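PDB 5HQA: alpha-glucosidase from Pseudoalteromonas sp. K8, which hydrolyses alpha-glucosidic bonds as a calcium-binding member of glycoside hydrolase family 97 and is activated by chloride. Local coordinates for residues A[319-324]-A[388-393]. Residues are numbered along the deposited sequence; the frame is centred on the assembly and turned at random. Where two conformers were deposited one is given.
Sequences GDWFFN and GYVADG. With AC1 (4,6-dideoxy-4-{[(1S,4R,5S,6S)-4,5,6-trihydroxy-3-(hydroxymethyl)cyclohex-2-en-1-yl]amino}-alpha-D-glucopyranose), chain B.
With CG1 anti to the backbone N (chi1 174°), V390 holds one methyl against F322 and turns the other to the acarbose unit AC1; F322, its own CG anti to N (chi1 -180°), sends its ring to the first methyl. F322 CD2 lies 3.6 Å from V390 CG1, though F322 was modelled in two conformers and its ring contacts hold for this one. W321 meets the same valine with the benzo edge of its indole, CZ3 standing 3.9 Å from V390 CB. The far end of that edge reaches the sugar, with W321 CZ2 3.8 Å from AC1 C6, while V390 CG2 packs 3.5 Å from AC1 C7B. An alanine in place of W321 would probably strip the indole from the CB and CG2 side of V390 and open a gap beside the C6 methyl of the inhibitor, leaving F322 as the valine's aromatic partner. Beyond the valine, F322 CZ comes within 3.9 Å of D392 OD1. A water within hydrogen-bonding distance of F322 O and V390 O bridges the backbones. Both segments are loops of the catalytic TIM-barrel domain beside the glycan pocket: 319-324 between strand 307-310 and helix 339-349, the other leading from parallel strand 384-388 toward strand 396-399.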
loop_
_atom_site.group_PDB
_atom_site.type_symbol
_atom_site.label_atom_id
_atom_site.label_comp_id
_atom_site.label_asym_id
_atom_site.label_seq_id
_atom_site.Cartn_x
_atom_site.Cartn_y
_atom_site.Cartn_z
ATOM N N GLY A 319 23.111 1.225 -21.144
ATOM C CA GLY A 319 22.609 0.206 -22.039
ATOM C C GLY A 319 21.125 0.008 -21.858
ATOM O O GLY A 319 20.339 0.945 -22.034
ATOM N N ASP A 320 20.726 -1.201 -21.482
ATOM C CA ASP A 320 19.332 -1.515 -21.191
ATOM C C ASP A 320 19.280 -1.934 -19.723
ATOM O O ASP A 320 19.554 -3.093 -19.395
ATOM C CB ASP A 320 18.815 -2.606 -22.123
ATOM C CG ASP A 320 17.300 -2.723 -22.102
ATOM O OD1 ASP A 320 16.674 -2.236 -21.132
ATOM O OD2 ASP A 320 16.737 -3.307 -23.057
ATOM N N TRP A 321 18.941 -0.992 -18.835
ATOM C CA TRP A 321 19.105 -1.246 -17.406
ATOM C C TRP A 321 18.206 -2.375 -16.909
ATOM O O TRP A 321 18.527 -2.988 -15.887
ATOM C CB TRP A 321 18.856 0.035 -16.598
ATOM C CG TRP A 321 17.460 0.582 -16.708
ATOM C CD1 TRP A 321 17.031 1.560 -17.562
ATOM C CD2 TRP A 321 16.313 0.190 -15.940
ATOM N NE1 TRP A 321 15.692 1.801 -17.370
ATOM C CE2 TRP A 321 15.228 0.974 -16.381
ATOM C CE3 TRP A 321 16.100 -0.741 -14.916
ATOM C CZ2 TRP A 321 13.948 0.849 -15.842
ATOM C CZ3 TRP A 321 14.826 -0.861 -14.381
ATOM C CH2 TRP A 321 13.767 -0.073 -14.845
ATOM N N PHE A 322 17.098 -2.668 -17.607
ATOM C CA PHE A 322 16.238 -3.793 -17.228
ATOM C C PHE A 322 17.025 -5.097 -17.160
ATOM O O PHE A 322 16.652 -6.008 -16.411
ATOM C CB PHE A 322 15.064 -3.919 -18.219
ATOM C CG PHE A 322 14.090 -5.061 -17.920
ATOM C CD1 PHE A 322 14.294 -6.335 -18.448
ATOM C CD2 PHE A 322 12.950 -4.847 -17.153
ATOM C CE1 PHE A 322 13.402 -7.374 -18.189
ATOM C CE2 PHE A 322 12.054 -5.890 -16.887
ATOM C CZ PHE A 322 12.282 -7.145 -17.403
ATOM N N PHE A 323 18.122 -5.198 -17.912
ATOM C CA PHE A 323 18.928 -6.415 -17.974
ATOM C C PHE A 323 20.226 -6.325 -17.185
ATOM O O PHE A 323 21.048 -7.237 -17.276
ATOM C CB PHE A 323 19.246 -6.766 -19.433
ATOM C CG PHE A 323 18.023 -7.021 -20.259
ATOM C CD1 PHE A 323 17.321 -8.206 -20.123
ATOM C CD2 PHE A 323 17.548 -6.062 -21.134
ATOM C CE1 PHE A 323 16.175 -8.437 -20.862
ATOM C CE2 PHE A 323 16.404 -6.288 -21.875
ATOM C CZ PHE A 323 15.718 -7.477 -21.738
ATOM N N ASN A 324 20.422 -5.272 -16.392
ATOM C CA ASN A 324 21.713 -5.028 -15.766
ATOM C C ASN A 324 21.744 -5.401 -14.287
ATOM O O ASN A 324 22.640 -4.946 -13.566
ATOM C CB ASN A 324 22.112 -3.562 -15.946
ATOM C CG ASN A 324 22.405 -3.215 -17.389
ATOM O OD1 ASN A 324 22.495 -4.096 -18.243
ATOM N ND2 ASN A 324 22.573 -1.928 -17.667
ATOM N N GLY A 388 14.077 -0.906 -5.480
ATOM C CA GLY A 388 13.376 -1.338 -6.675
ATOM C C GLY A 388 13.752 -2.753 -7.035
ATOM O O GLY A 388 14.890 -3.180 -6.832
ATOM N N TYR A 389 12.781 -3.490 -7.576
ATOM C CA TYR A 389 12.967 -4.903 -7.895
ATOM C C TYR A 389 12.358 -5.204 -9.267
ATOM O O TYR A 389 11.513 -6.082 -9.426
ATOM C CB TYR A 389 12.356 -5.779 -6.795
ATOM C CG TYR A 389 12.994 -5.532 -5.435
ATOM C CD1 TYR A 389 12.601 -4.455 -4.645
ATOM C CD2 TYR A 389 14.001 -6.363 -4.954
ATOM C CE1 TYR A 389 13.201 -4.204 -3.417
ATOM C CE2 TYR A 389 14.606 -6.125 -3.716
ATOM C CZ TYR A 389 14.196 -5.044 -2.955
ATOM O OH TYR A 389 14.776 -4.798 -1.723
ATOM N N VAL A 390 12.790 -4.470 -10.292
ATOM C CA VAL A 390 12.143 -4.577 -11.601
ATOM C C VAL A 390 12.532 -5.903 -12.257
ATOM O O VAL A 390 13.688 -6.119 -12.627
ATOM C CB VAL A 390 12.488 -3.388 -12.505
ATOM C CG1 VAL A 390 11.914 -3.614 -13.908
ATOM C CG2 VAL A 390 11.914 -2.117 -11.915
ATOM N N ALA A 391 11.554 -6.792 -12.402
ATOM C CA ALA A 391 11.662 -8.051 -13.128
ATOM C C ALA A 391 10.246 -8.587 -13.284
ATOM O O ALA A 391 9.365 -8.273 -12.476
ATOM C CB ALA A 391 12.547 -9.072 -12.392
ATOM N N ASP A 392 10.034 -9.391 -14.323
ATOM C CA ASP A 392 8.712 -9.967 -14.529
ATOM C C ASP A 392 8.331 -10.874 -13.362
ATOM O O ASP A 392 9.185 -11.348 -12.603
ATOM C CB ASP A 392 8.668 -10.771 -15.824
ATOM C CG ASP A 392 8.647 -9.892 -17.065
ATOM O OD1 ASP A 392 8.723 -8.638 -16.940
ATOM O OD2 ASP A 392 8.561 -10.471 -18.173
ATOM N N GLY A 393 7.025 -11.109 -13.230
ATOM C CA GLY A 393 6.512 -12.050 -12.243
ATOM C C GLY A 393 7.275 -13.367 -12.254
ATOM O O GLY A 393 7.529 -13.933 -13.321
HETATM C C1 AC1 B . 8.798 -1.744 -15.866
HETATM O O2 AC1 B . 7.080 -2.917 -14.680
HETATM C C2 AC1 B . 8.240 -2.090 -14.493
HETATM C C4A AC1 B . 11.596 3.826 -11.128
HETATM C C3 AC1 B . 7.915 -0.854 -13.697
HETATM O O3 AC1 B . 7.323 -1.213 -12.436
HETATM C C4 AC1 B . 9.157 -0.023 -13.514
HETATM N N4A AC1 B . 9.002 1.066 -12.499
HETATM C C5 AC1 B . 9.353 0.520 -14.921
HETATM O O5 AC1 B . 9.777 -0.610 -15.792
HETATM C C6 AC1 B . 10.362 1.619 -15.039
HETATM C C1B AC1 B . 10.108 1.143 -11.478
HETATM C C2B AC1 B . 9.769 2.336 -10.362
HETATM O O2B AC1 B . 8.435 2.127 -9.900
HETATM C C3B AC1 B . 9.993 3.616 -10.896
HETATM O O3B AC1 B . 9.538 4.683 -10.027
HETATM O O4 AC1 B . 11.836 5.054 -11.788
HETATM C C5B AC1 B . 12.204 2.752 -11.878
HETATM C C7B AC1 B . 11.409 1.340 -12.023
HETATM C C6B AC1 B . 13.739 2.746 -11.974
HETATM O O6B AC1 B . 14.240 2.358 -10.733
HETATM O O HOH W 1 14.638 -7.133 -15.001
#